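Local coordinates for protein leucyl-trna synthetase (Plasmodium falciparum, PDB 5FOC) that is the editing domain of a cytosolic class I leucyl-tRNA synthetase, a target of antimalarial benzoxaboroles, and probably deacylates mischarged tRNA, at residues E295-G308 / L332-V344. The protein carries 2 engineered substitutions. Residues are numbered along the deposited sequence; the frame is centred on the assembly and turned at random.
Sequences ESCIELPEIGNNTG and LYKKQYFEGIMTV
E299 and I341 form the hydrogen-bonded pair of a two-stranded antiparallel sheet, strand 298-299 against 341-342, at the edge of the editing domain. Two nearly straight bonds define it: E299 N to I341 O (2.8 Å, 175°) and I341 N to E299 O (2.9 Å). The pairing runs on less regularly, for T343 N reaches C297 O at 2.8 Å from 47° above the carbonyl plane. A weak bond from T343 OG1 to S296 O accompanies it.

Among the apolar contacts, E299 CG packs on I341 CB on one face of the sheet, and T343 CG2 lies 3.6 Å from the same CG. On the face of I298 and M342, SD meets I298 CG1; the M342 chain folds back (chi2 -50°), and its CE comes against C297 at the carbonyl O (3.3 Å) and CB. L300 reaches helix 325-339, both methyls touching K335 CG at 4.0 Å, while CD2 also packs on the helix backbone at K335 O.

Polar side chains tie the same helix to T307. The straight Q336 chain carries its amide there, while I298 CD1 meets it at OE1 (3.7 Å); the amide also engages K129 through OE1 and the D261 carbonyl through NE2. NE2 donates to T307 OG1 at 2.9 Å, the hydroxyl lying almost in the amide plane.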
ATOM      1  N   GLU A 295      -0.805  -7.109 -15.736  1.00 21.15           N
ATOM      2  CA  GLU A 295      -0.959  -6.683 -17.100  1.00 21.52           C
ATOM      3  C   GLU A 295       0.055  -5.529 -17.306  1.00 24.18           C
ATOM      4  O   GLU A 295      -0.029  -4.564 -16.608  1.00 22.32           O
ATOM      5  CB  GLU A 295      -2.356  -6.162 -17.361  1.00 25.05           C
ATOM      6  CG  GLU A 295      -2.633  -5.824 -18.809  1.00 30.05           C
ATOM      7  CD  GLU A 295      -2.817  -7.040 -19.683  1.00 31.88           C
ATOM      8  OE1 GLU A 295      -3.515  -8.011 -19.249  1.00 37.29           O
ATOM      9  OE2 GLU A 295      -2.246  -7.019 -20.801  1.00 40.57           O
ATOM     10  N   SER A 296       0.968  -5.708 -18.239  1.00 24.06           N
ATOM     11  CA  SER A 296       2.019  -4.681 -18.506  1.00 21.81           C
ATOM     12  C   SER A 296       1.366  -3.436 -19.090  1.00 22.45           C
ATOM     13  O   SER A 296       0.539  -3.498 -20.026  1.00 24.17           O
ATOM     14  CB  SER A 296       3.054  -5.242 -19.458  1.00 20.73           C
ATOM     15  OG  SER A 296       4.154  -4.333 -19.575  1.00 24.50           O
ATOM     16  N   CYS A 297       1.714  -2.295 -18.497  1.00 21.19           N
ATOM     17  CA  CYS A 297       1.163  -0.988 -18.868  1.00 19.19           C
ATOM     18  C   CYS A 297       2.089  -0.162 -19.783  1.00 18.65           C
ATOM     19  O   CYS A 297       1.608   0.781 -20.371  1.00 22.27           O
ATOM     20  CB  CYS A 297       0.844  -0.150 -17.609  1.00 19.84           C
ATOM     21  SG  CYS A 297      -0.423  -0.973 -16.591  1.00 22.92           S
ATOM     22  N   ILE A 298       3.320  -0.628 -19.939  1.00 21.27           N
ATOM     23  CA  ILE A 298       4.382   0.204 -20.572  1.00 21.12           C
ATOM     24  C   ILE A 298       5.219  -0.665 -21.503  1.00 22.20           C
ATOM     25  O   ILE A 298       5.780  -1.675 -21.077  1.00 25.19           O
ATOM     26  CB  ILE A 298       5.328   0.884 -19.547  1.00 20.81           C
ATOM     27  CG1 ILE A 298       4.565   1.839 -18.628  1.00 22.33           C
ATOM     28  CG2 ILE A 298       6.399   1.743 -20.284  1.00 21.77           C
ATOM     29  CD1 ILE A 298       5.330   2.330 -17.424  1.00 25.70           C
ATOM     30  N   GLU A 299       5.366  -0.212 -22.749  1.00 21.82           N
ATOM     31  CA  GLU A 299       6.267  -0.854 -23.686  1.00 22.79           C
ATOM     32  C   GLU A 299       7.442   0.095 -24.000  1.00 23.86           C
ATOM     33  O   GLU A 299       7.286   1.316 -24.046  1.00 26.26           O
ATOM     34  CB  GLU A 299       5.576  -1.280 -24.963  1.00 29.83           C
ATOM     35  CG  GLU A 299       4.985  -0.193 -25.829  1.00 33.38           C
ATOM     36  CD  GLU A 299       4.578  -0.712 -27.192  1.00 41.28           C
ATOM     37  OE1 GLU A 299       4.638  -1.942 -27.416  1.00 52.21           O
ATOM     38  OE2 GLU A 299       4.176   0.106 -28.037  1.00 50.59           O
ATOM     39  N   LEU A 300       8.613  -0.482 -24.168  1.00 25.18           N
ATOM     40  CA  LEU A 300       9.787   0.296 -24.538  1.00 25.57           C
ATOM     41  C   LEU A 300      10.082  -0.089 -25.968  1.00 26.75           C
ATOM     42  O   LEU A 300       9.968  -1.275 -26.330  1.00 29.72           O
ATOM     43  CB  LEU A 300      10.975   0.004 -23.631  1.00 28.80           C
ATOM     44  CG  LEU A 300      10.935   0.747 -22.287  1.00 27.88           C
ATOM     45  CD1 LEU A 300      12.043   0.262 -21.394  1.00 29.35           C
ATOM     46  CD2 LEU A 300      11.039   2.241 -22.511  1.00 27.01           C
ATOM     47  N   PRO A 301      10.412   0.910 -26.798  1.00 31.31           N
ATOM     48  CA  PRO A 301      10.779   0.607 -28.184  1.00 31.75           C
ATOM     49  C   PRO A 301      11.922  -0.415 -28.236  1.00 33.27           C
ATOM     50  O   PRO A 301      12.812  -0.381 -27.400  1.00 42.16           O
ATOM     51  CB  PRO A 301      11.233   1.973 -28.729  1.00 32.46           C
ATOM     52  CG  PRO A 301      10.631   2.973 -27.815  1.00 36.99           C
ATOM     53  CD  PRO A 301      10.619   2.333 -26.471  1.00 31.41           C
ATOM     54  N   GLU A 302      11.829  -1.381 -29.136  1.00 40.92           N
ATOM     55  CA  GLU A 302      12.878  -2.414 -29.309  1.00 45.39           C
ATOM     56  C   GLU A 302      13.013  -3.437 -28.172  1.00 43.16           C
ATOM     57  O   GLU A 302      13.756  -4.397 -28.326  1.00 48.41           O
ATOM     58  CB  GLU A 302      14.251  -1.785 -29.630  1.00 54.11           C
ATOM     59  CG  GLU A 302      14.182  -0.667 -30.680  1.00 56.67           C
ATOM     60  CD  GLU A 302      15.272  -0.707 -31.737  1.00 65.78           C
ATOM     61  OE1 GLU A 302      15.842  -1.788 -32.019  1.00 76.40           O
ATOM     62  OE2 GLU A 302      15.537   0.364 -32.317  1.00 73.78           O
ATOM     63  N   ILE A 303      12.297  -3.237 -27.058  1.00 33.22           N
ATOM     64  CA  ILE A 303      12.275  -4.166 -25.925  1.00 33.89           C
ATOM     65  C   ILE A 303      10.900  -4.840 -25.869  1.00 32.60           C
ATOM     66  O   ILE A 303      10.807  -6.069 -25.793  1.00 39.47           O
ATOM     67  CB  ILE A 303      12.560  -3.416 -24.599  1.00 39.42           C
ATOM     68  CG1 ILE A 303      13.846  -2.574 -24.700  1.00 44.76           C
ATOM     69  CG2 ILE A 303      12.661  -4.371 -23.421  1.00 41.44           C
ATOM     70  CD1 ILE A 303      15.083  -3.343 -25.119  1.00 49.59           C
ATOM     71  N   GLY A 304       9.842  -4.029 -25.927  1.00 30.09           N
ATOM     72  CA  GLY A 304       8.450  -4.494 -25.803  1.00 26.65           C
ATOM     73  C   GLY A 304       7.934  -4.197 -24.402  1.00 24.56           C
ATOM     74  O   GLY A 304       8.445  -3.301 -23.690  1.00 28.52           O
ATOM     75  N   ASN A 305       6.921  -4.956 -24.015  1.00 27.69           N
ATOM     76  CA  ASN A 305       6.325  -4.803 -22.706  0.70 26.39           C
ATOM     77  C   ASN A 305       6.996  -5.768 -21.698  1.00 23.20           C
ATOM     78  O   ASN A 305       7.982  -6.431 -22.019  1.00 26.20           O
ATOM     79  CB  ASN A 305       4.791  -4.961 -22.820  0.70 22.28           C
ATOM     80  CG  ASN A 305       4.360  -6.347 -23.218  0.70 25.98           C
ATOM     81  OD1 ASN A 305       5.140  -7.295 -23.242  0.70 31.02           O
ATOM     82  ND2 ASN A 305       3.088  -6.467 -23.558  0.70 36.16           N
ATOM     83  N   ASN A 306       6.493  -5.821 -20.479  1.00 22.06           N
ATOM     84  CA  ASN A 306       7.089  -6.691 -19.456  1.00 22.60           C
ATOM     85  C   ASN A 306       8.562  -6.387 -19.259  1.00 21.89           C
ATOM     86  O   ASN A 306       9.388  -7.274 -19.145  1.00 26.19           O
ATOM     87  CB  ASN A 306       6.786  -8.155 -19.744  1.00 25.24           C
ATOM     88  CG  ASN A 306       5.344  -8.436 -19.510  1.00 26.55           C
ATOM     89  OD1 ASN A 306       4.896  -8.335 -18.389  1.00 29.97           O
ATOM     90  ND2 ASN A 306       4.591  -8.706 -20.566  1.00 35.97           N
ATOM     91  N   THR A 307       8.837  -5.089 -19.190  1.00 24.00           N
ATOM     92  CA  THR A 307      10.180  -4.617 -19.021  1.00 23.11           C
ATOM     93  C   THR A 307      10.798  -4.948 -17.649  1.00 25.00           C
ATOM     94  O   THR A 307      12.036  -5.001 -17.522  1.00 30.73           O
ATOM     95  CB  THR A 307      10.316  -3.087 -19.369  1.00 23.74           C
ATOM     96  OG1 THR A 307       9.527  -2.299 -18.493  1.00 24.01           O
ATOM     97  CG2 THR A 307       9.866  -2.806 -20.789  1.00 27.35           C
ATOM     98  N   GLY A 308       9.975  -5.166 -16.632  1.00 24.28           N
ATOM     99  CA  GLY A 308      10.476  -5.566 -15.338  1.00 28.08           C
ATOM    100  C   GLY A 308      11.230  -6.874 -15.409  1.00 25.00           C
ATOM    101  O   GLY A 308      12.324  -6.990 -14.886  1.00 28.17           O
ATOM    102  N   LEU A 332      15.645   2.073 -15.046  1.00 25.22           N
ATOM    103  CA  LEU A 332      14.384   1.682 -15.695  1.00 26.09           C
ATOM    104  C   LEU A 332      13.298   2.746 -15.509  1.00 24.18           C
ATOM    105  O   LEU A 332      12.561   3.050 -16.438  1.00 25.64           O
ATOM    106  CB  LEU A 332      13.890   0.318 -15.179  1.00 26.51           C
ATOM    107  CG  LEU A 332      12.562  -0.161 -15.739  1.00 26.52           C
ATOM    108  CD1 LEU A 332      12.685  -0.439 -17.224  1.00 31.47           C
ATOM    109  CD2 LEU A 332      12.100  -1.416 -14.975  1.00 24.84           C
ATOM    110  N   TYR A 333      13.236   3.344 -14.321  1.00 24.08           N
ATOM    111  CA  TYR A 333      12.281   4.411 -14.071  1.00 26.44           C
ATOM    112  C   TYR A 333      12.421   5.545 -15.080  1.00 23.43           C
ATOM    113  O   TYR A 333      11.447   6.013 -15.657  1.00 25.62           O
ATOM    114  CB  TYR A 333      12.431   4.903 -12.639  1.00 27.17           C
ATOM    115  CG  TYR A 333      11.689   6.157 -12.259  1.00 28.49           C
ATOM    116  CD1 TYR A 333      10.367   6.140 -11.858  1.00 35.06           C
ATOM    117  CD2 TYR A 333      12.366   7.392 -12.246  1.00 33.12           C
ATOM    118  CE1 TYR A 333       9.713   7.301 -11.487  1.00 35.23           C
ATOM    119  CE2 TYR A 333      11.726   8.576 -11.868  1.00 47.55           C
ATOM    120  CZ  TYR A 333      10.397   8.528 -11.471  1.00 39.32           C
ATOM    121  OH  TYR A 333       9.715   9.667 -11.097  1.00 52.88           O
ATOM    122  N   LYS A 334      13.682   5.998 -15.263  1.00 25.68           N
ATOM    123  CA  LYS A 334      13.970   7.137 -16.183  1.00 24.13           C
ATOM    124  C   LYS A 334      13.707   6.744 -17.654  1.00 25.37           C
ATOM    125  O   LYS A 334      13.095   7.468 -18.424  1.00 29.27           O
ATOM    126  CB  LYS A 334      15.404   7.631 -15.915  1.00 28.90           C
ATOM    127  CG  LYS A 334      15.471   8.596 -14.729  1.00 38.40           C
ATOM    128  CD  LYS A 334      16.886   9.142 -14.504  1.00 50.79           C
ATOM    129  CE  LYS A 334      17.065   9.715 -13.089  1.00 67.26           C
ATOM    130  NZ  LYS A 334      17.053   8.684 -12.001  1.00 76.83           N
ATOM    131  N   LYS A 335      14.037   5.500 -17.991  1.00 25.77           N
ATOM    132  CA  LYS A 335      13.838   5.027 -19.346  1.00 24.61           C
ATOM    133  C   LYS A 335      12.355   4.909 -19.694  1.00 24.32           C
ATOM    134  O   LYS A 335      11.921   5.333 -20.746  1.00 27.46           O
ATOM    135  CB  LYS A 335      14.533   3.689 -19.549  1.00 33.58           C
ATOM    136  CG  LYS A 335      14.632   3.267 -20.997  1.00 36.23           C
ATOM    137  CD  LYS A 335      15.732   2.234 -21.178  1.00 41.88           C
ATOM    138  CE  LYS A 335      15.804   1.729 -22.605  1.00 40.38           C
ATOM    139  NZ  LYS A 335      16.372   2.726 -23.550  1.00 42.57           N
ATOM    140  N   GLN A 336      11.581   4.249 -18.831  1.00 23.92           N
ATOM    141  CA  GLN A 336      10.122   4.252 -19.031  1.00 24.64           C
ATOM    142  C   GLN A 336       9.506   5.663 -19.131  1.00 22.31           C
ATOM    143  O   GLN A 336       8.656   5.926 -19.982  1.00 25.53           O
ATOM    144  CB  GLN A 336       9.452   3.484 -17.895  1.00 23.97           C
ATOM    145  CG  GLN A 336       9.742   1.990 -17.919  1.00 21.73           C
ATOM    146  CD  GLN A 336       9.081   1.289 -16.748  1.00 23.04           C
ATOM    147  OE1 GLN A 336       8.651   1.944 -15.778  1.00 25.44           O
ATOM    148  NE2 GLN A 336       9.007  -0.047 -16.816  1.00 25.47           N
ATOM    149  N   TYR A 337      10.006   6.604 -18.309  1.00 22.68           N
ATOM    150  CA  TYR A 337       9.394   7.915 -18.238  1.00 22.97           C
ATOM    151  C   TYR A 337       9.671   8.610 -19.566  1.00 24.28           C
ATOM    152  O   TYR A 337       8.757   9.105 -20.222  1.00 25.64           O
ATOM    153  CB  TYR A 337       9.962   8.701 -17.045  1.00 23.08           C
ATOM    154  CG  TYR A 337       9.438  10.113 -16.850  1.00 25.82           C
ATOM    155  CD1 TYR A 337       8.078  10.393 -16.760  1.00 29.06           C
ATOM    156  CD2 TYR A 337      10.328  11.177 -16.725  1.00 29.22           C
ATOM    157  CE1 TYR A 337       7.619  11.676 -16.543  1.00 26.75           C
ATOM    158  CE2 TYR A 337       9.887  12.483 -16.526  1.00 39.78           C
ATOM    159  CZ  TYR A 337       8.532  12.741 -16.424  1.00 33.23           C
ATOM    160  OH  TYR A 337       8.052  14.007 -16.256  1.00 41.43           O
ATOM    161  N   PHE A 338      10.949   8.633 -19.979  1.00 24.74           N
ATOM    162  CA  PHE A 338      11.262   9.339 -21.208  1.00 25.46           C
ATOM    163  C   PHE A 338      10.979   8.618 -22.524  1.00 27.70           C
ATOM    164  O   PHE A 338      10.891   9.280 -23.561  1.00 30.10           O
ATOM    165  CB  PHE A 338      12.726   9.794 -21.178  1.00 24.08           C
ATOM    166  CG  PHE A 338      12.991  10.913 -20.188  1.00 27.24           C
ATOM    167  CD1 PHE A 338      12.534  12.184 -20.440  1.00 29.48           C
ATOM    168  CD2 PHE A 338      13.666  10.682 -19.001  1.00 29.18           C
ATOM    169  CE1 PHE A 338      12.765  13.225 -19.550  1.00 32.01           C
ATOM    170  CE2 PHE A 338      13.900  11.718 -18.090  1.00 30.82           C
ATOM    171  CZ  PHE A 338      13.425  12.989 -18.368  1.00 30.44           C
ATOM    172  N   GLU A 339      10.831   7.288 -22.512  1.00 23.97           N
ATOM    173  CA  GLU A 339      10.796   6.551 -23.740  1.00 24.42           C
ATOM    174  C   GLU A 339       9.609   5.608 -23.821  1.00 24.31           C
ATOM    175  O   GLU A 339       9.327   5.110 -24.883  1.00 26.85           O
ATOM    176  CB  GLU A 339      12.082   5.742 -23.923  1.00 25.05           C
ATOM    177  CG  GLU A 339      13.316   6.590 -24.035  1.00 27.32           C
ATOM    178  CD  GLU A 339      14.580   5.762 -24.132  1.00 39.68           C
ATOM    179  OE1 GLU A 339      14.589   4.737 -24.828  1.00 44.45           O
ATOM    180  OE2 GLU A 339      15.584   6.127 -23.490  1.00 54.15           O
ATOM    181  N   GLY A 340       8.902   5.454 -22.715  1.00 24.88           N
ATOM    182  CA  GLY A 340       7.859   4.409 -22.671  1.00 22.73           C
ATOM    183  C   GLY A 340       6.616   4.844 -23.430  1.00 23.55           C
ATOM    184  O   GLY A 340       6.319   6.056 -23.512  1.00 24.31           O
ATOM    185  N   ILE A 341       5.866   3.843 -23.935  1.00 23.07           N
ATOM    186  CA  ILE A 341       4.555   4.054 -24.554  1.00 22.77           C
ATOM    187  C   ILE A 341       3.565   3.234 -23.728  1.00 21.02           C
ATOM    188  O   ILE A 341       3.823   2.067 -23.432  1.00 25.97           O
ATOM    189  CB  ILE A 341       4.526   3.587 -26.026  1.00 25.25           C
ATOM    190  CG1 ILE A 341       5.592   4.350 -26.837  1.00 27.72           C
ATOM    191  CG2 ILE A 341       3.151   3.793 -26.649  1.00 26.45           C
ATOM    192  CD1 ILE A 341       5.951   3.715 -28.157  1.00 36.95           C
ATOM    193  N   MET A 342       2.470   3.867 -23.345  1.00 21.51           N
ATOM    194  CA  MET A 342       1.387   3.167 -22.627  1.00 19.92           C
ATOM    195  C   MET A 342       0.648   2.160 -23.502  1.00 21.87           C
ATOM    196  O   MET A 342       0.329   2.418 -24.672  1.00 24.41           O
ATOM    197  CB  MET A 342       0.393   4.175 -22.085  1.00 20.58           C
ATOM    198  CG  MET A 342       0.949   5.244 -21.134  1.00 23.30           C
ATOM    199  SD  MET A 342       1.958   4.678 -19.780  1.00 25.20           S
ATOM    200  CE  MET A 342       0.710   3.669 -18.935  1.00 20.83           C
ATOM    201  N   THR A 343       0.311   1.037 -22.882  1.00 21.50           N
ATOM    202  CA  THR A 343      -0.360  -0.085 -23.585  1.00 22.68           C
ATOM    203  C   THR A 343      -1.767  -0.483 -23.054  1.00 22.73           C
ATOM    204  O   THR A 343      -2.374  -1.497 -23.511  1.00 28.11           O
ATOM    205  CB  THR A 343       0.534  -1.333 -23.560  1.00 28.80           C
ATOM    206  OG1 THR A 343       0.798  -1.690 -22.201  1.00 27.39           O
ATOM    207  CG2 THR A 343       1.832  -1.089 -24.311  1.00 29.37           C
ATOM    208  N   VAL A 344      -2.277   0.310 -22.119  1.00 23.59           N
ATOM    209  CA  VAL A 344      -3.559   0.027 -21.414  1.00 22.41           C
ATOM    210  C   VAL A 344      -4.500   1.205 -21.440  1.00 21.32           C
ATOM    211  O   VAL A 344      -4.037   2.385 -21.460  1.00 25.49           O
ATOM    212  CB  VAL A 344      -3.299  -0.400 -19.944  1.00 21.16           C
ATOM    213  CG1 VAL A 344      -2.551  -1.738 -19.935  1.00 20.81           C
ATOM    214  CG2 VAL A 344      -2.512   0.690 -19.172  1.00 20.88           C
TER
HETATM  215  O   HOH W   1       1.030   0.894 -27.316  1.00 59.65           O